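Local coordinates for protein DegQ (Legionella fallonii, PDB 3PV5) that probably degrades misfolded proteins as a trypsin-like HtrA serine protease with PDZ domains, assembling into large, self-compartmentizing 12-meric particles, at residues A[177-182]-A[193-198]; A[140-145]-A[214-219]. All coordinates share one frame; numbering follows the deposited sequence.

Contact 1: residues A[177-182]-A[193-198]; sequences VSALKR and FIQTDA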
loop_
_atom_site.group_PDB
_atom_site.type_symbol
_atom_site.label_atom_id
_atom_site.label_comp_id
_atom_site.label_asym_id
_atom_site.label_seq_id
_atom_site.Cartn_x
_atom_site.Cartn_y
_atom_site.Cartn_z
ATOM N N VAL A 177 -48.084 6.542 11.049
ATOM C CA VAL A 177 -47.911 5.354 10.170
ATOM C C VAL A 177 -47.627 5.832 8.735
ATOM O O VAL A 177 -48.418 6.570 8.229
ATOM C CB VAL A 177 -49.265 4.529 10.163
ATOM C CG1 VAL A 177 -49.191 3.293 9.199
ATOM C CG2 VAL A 177 -49.639 4.108 11.596
ATOM N N SER A 178 -46.522 5.441 8.095
ATOM C CA SER A 178 -46.191 5.891 6.724
ATOM C C SER A 178 -46.665 4.937 5.638
ATOM O O SER A 178 -46.828 5.394 4.516
ATOM C CB SER A 178 -44.672 5.980 6.376
ATOM O OG SER A 178 -43.864 6.241 7.452
ATOM N N ALA A 179 -46.640 3.640 5.924
ATOM C CA ALA A 179 -47.110 2.600 4.992
ATOM C C ALA A 179 -47.482 1.301 5.735
ATOM O O ALA A 179 -46.802 0.899 6.667
ATOM C CB ALA A 179 -46.052 2.281 3.914
ATOM N N LEU A 180 -48.549 0.654 5.286
ATOM C CA LEU A 180 -48.995 -0.589 5.866
ATOM C C LEU A 180 -48.228 -1.765 5.343
ATOM O O LEU A 180 -47.662 -1.728 4.275
ATOM C CB LEU A 180 -50.467 -0.798 5.595
ATOM C CG LEU A 180 -51.392 0.275 6.170
ATOM C CD1 LEU A 180 -52.832 -0.111 5.804
ATOM C CD2 LEU A 180 -51.242 0.480 7.648
ATOM N N LYS A 181 -48.200 -2.815 6.151
ATOM C CA LYS A 181 -47.440 -4.033 5.860
ATOM C C LYS A 181 -47.905 -4.581 4.506
ATOM O O LYS A 181 -49.103 -4.467 4.154
ATOM C CB LYS A 181 -47.628 -5.085 6.989
ATOM C CG LYS A 181 -47.293 -6.565 6.592
ATOM C CD LYS A 181 -47.027 -7.401 7.822
ATOM C CE LYS A 181 -46.629 -8.843 7.477
ATOM N NZ LYS A 181 -46.620 -9.691 8.727
ATOM N N ARG A 182 -46.980 -5.194 3.769
ATOM C CA ARG A 182 -47.277 -5.616 2.404
ATOM C C ARG A 182 -46.523 -6.856 1.875
ATOM O O ARG A 182 -46.313 -6.976 0.647
ATOM C CB ARG A 182 -47.079 -4.392 1.455
ATOM C CG ARG A 182 -48.359 -3.613 1.209
ATOM C CD ARG A 182 -49.415 -4.476 0.469
ATOM N NE ARG A 182 -49.670 -4.021 -0.910
ATOM C CZ ARG A 182 -48.949 -4.352 -1.983
ATOM N NH1 ARG A 182 -47.893 -5.152 -1.896
ATOM N NH2 ARG A 182 -49.287 -3.867 -3.167
ATOM N N PHE A 193 -43.242 -5.316 7.275
ATOM C CA PHE A 193 -43.746 -4.691 8.540
ATOM C C PHE A 193 -44.606 -3.431 8.457
ATOM O O PHE A 193 -44.665 -2.799 7.419
ATOM C CB PHE A 193 -42.570 -4.322 9.350
ATOM C CG PHE A 193 -41.450 -5.319 9.342
ATOM C CD1 PHE A 193 -41.429 -6.356 10.248
ATOM C CD2 PHE A 193 -40.351 -5.134 8.503
ATOM C CE1 PHE A 193 -40.349 -7.237 10.281
ATOM C CE2 PHE A 193 -39.246 -6.031 8.497
ATOM C CZ PHE A 193 -39.231 -7.081 9.400
ATOM N N ILE A 194 -45.286 -3.048 9.537
ATOM C CA ILE A 194 -45.887 -1.708 9.599
ATOM C C ILE A 194 -44.707 -0.695 9.544
ATOM O O ILE A 194 -43.633 -0.929 10.081
ATOM C CB ILE A 194 -46.556 -1.434 10.863
ATOM C CG1 ILE A 194 -47.762 -2.342 11.117
ATOM C CG2 ILE A 194 -46.962 0.037 10.970
ATOM C CD1 ILE A 194 -48.211 -2.226 12.634
ATOM N N GLN A 195 -44.881 0.391 8.824
ATOM C CA GLN A 195 -43.807 1.302 8.669
ATOM C C GLN A 195 -44.324 2.654 9.117
ATOM O O GLN A 195 -45.488 2.980 8.944
ATOM C CB GLN A 195 -43.327 1.238 7.229
ATOM C CG GLN A 195 -42.442 2.399 6.753
ATOM C CD GLN A 195 -42.082 2.346 5.190
ATOM O OE1 GLN A 195 -41.750 1.271 4.629
ATOM N NE2 GLN A 195 -42.123 3.545 4.529
ATOM N N THR A 196 -43.424 3.414 9.720
ATOM C CA THR A 196 -43.690 4.608 10.470
ATOM C C THR A 196 -42.608 5.638 10.146
ATOM O O THR A 196 -41.533 5.237 9.734
ATOM C CB THR A 196 -43.369 4.241 11.981
ATOM O OG1 THR A 196 -43.855 5.186 12.896
ATOM C CG2 THR A 196 -41.978 4.418 12.207
ATOM N N ASP A 197 -42.807 6.932 10.484
ATOM C CA ASP A 197 -41.658 7.885 10.633
ATOM C C ASP A 197 -41.317 8.248 12.112
ATOM O O ASP A 197 -40.800 9.298 12.398
ATOM C CB ASP A 197 -41.835 9.191 9.839
ATOM C CG ASP A 197 -42.966 9.983 10.305
ATOM O OD1 ASP A 197 -43.614 9.652 11.347
ATOM O OD2 ASP A 197 -43.271 10.924 9.576
ATOM N N ALA A 198 -41.612 7.333 13.019
ATOM C CA ALA A 198 -41.281 7.424 14.446
ATOM C C ALA A 198 -40.054 6.600 14.735
ATOM O O ALA A 198 -40.120 5.456 15.204
ATOM C CB ALA A 198 -42.471 6.927 15.262
#
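Gln195 O takes two backbone N-H groups at once, from Ser178 N at 2.8 Å and from Ala179 N at 3.3 Å. Both donors come from the same face of the carbonyl plane; the Ala179 bond, though longer, is almost straight at hydrogen (173°), yet its donor stands well above that plane. In return, Gln195 N gives its hydrogen to Ala179 O over 2.9 Å. The Gln195 side chain, with CG anti to the backbone N (chi1 164°), stretches out on the same face as the Ala179 methyl, so that its amide carbon CD lies 4.2 Å from Ala179 CB while NE2 passes close to Ser178 CB. Beyond the bonded pair, Val177 CG1 packs loosely on Ile194 CG2 at 4.3 Å, and Lys181 CA makes a CA-H...O contact with Phe193 O.

Further out, strand 234-238 pairs with the far edge of 194-196, where Ile194 bonds Ala236 and Thr196 bonds Gly234 through their backbones. Asp197 OD1 accepts from Ile176 N, whereas OD2 is held by Thr173 OG1 and Phe174 N of a second subunit. Ser178 and Ala179 set against the single residue Gln195 form a classic beta bulge, here joining antiparallel strands 172-179 and 194-196 of the C-terminal barrel of a trypsin-like fold.

Contact 2: residues A[140-145]-A[214-219]; sequences LVIGDS and GELIGI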
loop_
_atom_site.group_PDB
_atom_site.type_symbol
_atom_site.label_atom_id
_atom_site.label_comp_id
_atom_site.label_asym_id
_atom_site.label_seq_id
_atom_site.Cartn_x
_atom_site.Cartn_y
_atom_site.Cartn_z
ATOM N N LEU A 140 -50.909 -2.935 29.112
ATOM C CA LEU A 140 -51.677 -1.884 28.436
ATOM C C LEU A 140 -52.781 -2.472 27.612
ATOM O O LEU A 140 -52.785 -3.690 27.360
ATOM C CB LEU A 140 -50.810 -1.035 27.499
ATOM C CG LEU A 140 -49.582 -1.499 26.708
ATOM C CD1 LEU A 140 -49.591 -2.952 26.390
ATOM C CD2 LEU A 140 -49.308 -0.578 25.391
ATOM N N VAL A 141 -53.711 -1.648 27.145
ATOM C CA VAL A 141 -54.691 -2.267 26.290
ATOM C C VAL A 141 -54.105 -2.690 24.925
ATOM O O VAL A 141 -53.401 -1.957 24.275
ATOM C CB VAL A 141 -56.055 -1.582 26.201
ATOM C CG1 VAL A 141 -56.261 -0.344 27.175
ATOM C CG2 VAL A 141 -56.447 -1.401 24.741
ATOM N N ILE A 142 -54.340 -3.945 24.565
ATOM C CA ILE A 142 -53.892 -4.503 23.295
ATOM C C ILE A 142 -54.891 -4.006 22.262
ATOM O O ILE A 142 -56.070 -3.847 22.579
ATOM C CB ILE A 142 -53.915 -6.033 23.324
ATOM C CG1 ILE A 142 -53.274 -6.575 24.606
ATOM C CG2 ILE A 142 -53.140 -6.600 22.178
ATOM C CD1 ILE A 142 -51.869 -6.151 24.807
ATOM N N GLY A 143 -54.446 -3.681 21.054
ATOM C CA GLY A 143 -55.368 -3.103 20.055
ATOM C C GLY A 143 -55.446 -3.996 18.856
ATOM O O GLY A 143 -54.856 -5.073 18.824
ATOM N N ASP A 144 -56.134 -3.522 17.838
ATOM C CA ASP A 144 -56.301 -4.278 16.611
ATOM C C ASP A 144 -55.529 -3.602 15.505
ATOM O O ASP A 144 -55.870 -2.519 15.055
ATOM C CB ASP A 144 -57.783 -4.319 16.267
ATOM C CG ASP A 144 -58.078 -5.088 14.991
ATOM O OD1 ASP A 144 -57.156 -5.714 14.380
ATOM O OD2 ASP A 144 -59.282 -5.070 14.616
ATOM N N SER A 145 -54.491 -4.270 15.059
ATOM C CA SER A 145 -53.632 -3.720 14.096
ATOM C C SER A 145 -54.163 -3.830 12.668
ATOM O O SER A 145 -53.530 -3.257 11.733
ATOM C CB SER A 145 -52.268 -4.379 14.210
ATOM O OG SER A 145 -52.231 -5.683 13.706
ATOM N N GLY A 214 -53.031 4.985 23.164
ATOM C CA GLY A 214 -52.237 4.233 24.064
ATOM C C GLY A 214 -52.337 2.749 23.917
ATOM O O GLY A 214 -51.725 2.036 24.696
ATOM N N GLU A 215 -53.046 2.253 22.897
ATOM C CA GLU A 215 -53.165 0.835 22.724
ATOM C C GLU A 215 -51.979 0.273 21.986
ATOM O O GLU A 215 -51.457 0.916 21.072
ATOM C CB GLU A 215 -54.432 0.541 21.940
ATOM C CG GLU A 215 -55.688 1.209 22.555
ATOM C CD GLU A 215 -56.918 1.108 21.681
ATOM O OE1 GLU A 215 -56.805 0.968 20.419
ATOM O OE2 GLU A 215 -58.016 1.204 22.283
ATOM N N LEU A 216 -51.557 -0.935 22.341
ATOM C CA LEU A 216 -50.477 -1.596 21.625
ATOM C C LEU A 216 -50.959 -2.065 20.209
ATOM O O LEU A 216 -51.819 -2.936 20.088
ATOM C CB LEU A 216 -49.966 -2.776 22.429
ATOM C CG LEU A 216 -48.718 -3.517 21.997
ATOM C CD1 LEU A 216 -47.459 -2.596 22.008
ATOM C CD2 LEU A 216 -48.508 -4.843 22.869
ATOM N N ILE A 217 -50.381 -1.495 19.160
ATOM C CA ILE A 217 -50.692 -1.844 17.771
ATOM C C ILE A 217 -49.560 -2.607 17.072
ATOM O O ILE A 217 -49.768 -3.257 16.059
ATOM C CB ILE A 217 -51.290 -0.634 17.041
ATOM C CG1 ILE A 217 -50.373 0.600 16.956
ATOM C CG2 ILE A 217 -52.549 -0.189 17.803
ATOM C CD1 ILE A 217 -49.102 0.248 16.464
ATOM N N GLY A 218 -48.389 -2.689 17.693
ATOM C CA GLY A 218 -47.315 -3.529 17.168
ATOM C C GLY A 218 -46.106 -3.561 18.082
ATOM O O GLY A 218 -46.079 -2.910 19.111
ATOM N N ILE A 219 -45.088 -4.281 17.663
ATOM C CA ILE A 219 -43.906 -4.512 18.392
ATOM C C ILE A 219 -42.751 -4.135 17.537
ATOM O O ILE A 219 -42.667 -4.628 16.434
ATOM C CB ILE A 219 -43.784 -6.056 18.732
ATOM C CG1 ILE A 219 -44.824 -6.422 19.808
ATOM C CG2 ILE A 219 -42.404 -6.392 19.179
ATOM C CD1 ILE A 219 -44.635 -5.701 21.149
HETATM O O HOH W 1 -53.535 1.190 26.668
#
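A connecting segment between strands 127-131 and 153-157, which belong to different beta-barrels of the trypsin-like domain, runs here beside the start of strand 216-221 and is joined to it by a single backbone bridge at Ile142 and Leu216. Leu216 serves both ends of the bridge: its N gives a hydrogen to Val141 O at 2.9 Å, and its O accepts from Gly143 N, also at 2.9 Å. Val141 O also receives a CA-H...O contact from Glu215 CA at 3.2 Å. One step earlier a water accepts from Val141 N and donates to Gly214 O, carrying the pairing past the direct bonds.

A chi1 of -172° turns CG of Leu216 away from its own N, and CD2 then meets both Leu140 CD1 and Ile142 CD1. Leu140 crosses the Leu216 side chain at about a right angle, setting CD2 at 3.7 Å from Leu216 CB, while Ile142 lies side by side with it, its CD1 4.1 Å from Leu216 CD2. Val82 and Ile84 of strand 74-85, in the first barrel, also pack on Leu216, as does Ile239 at the start of helix 239-252. On the more exposed flank, Val141 CG2 rests on the aliphatic part of the extended Glu215 side chain, 3.5 Å from CG. Gly143 CA lies 4.2 Å from Glu215 CB.

Farther along, Ser145 CB sits 3.3 Å from Ile217 O, and Ser145 OG is hydrogen-bonded to Asn240 N. This is structural packing in the two-barrel trypsin-like fold, with the interbarrel connection held at the start of strand 216-221 of the second barrel.

Overall arrangement
Both contacts involve strands of the second six-stranded barrel of the protease domain; 140-145 is the inter-barrel connection lying against it. Their centres are about 15 Å apart, and the chain between 145 and 214 includes both segments of contact 1. Strand 234-238 lies between 194-196 and 216-221 in the sheet, a shared neighbour that Ile219 meets through a backbone bond to Ile237. The contacts also touch directly, Ile194 CD1 packing 3.9 Å from Ile217 O. Contact 1 meets a second subunit of the 12-mer, whereas contact 2 touches no other chain, and Leu216 in it reaches strand 74-85 of the first barrel. The Phe193 side chain comes close to the probable catalytic triad of Ser205, His96 and Asp126 but makes no contact with it.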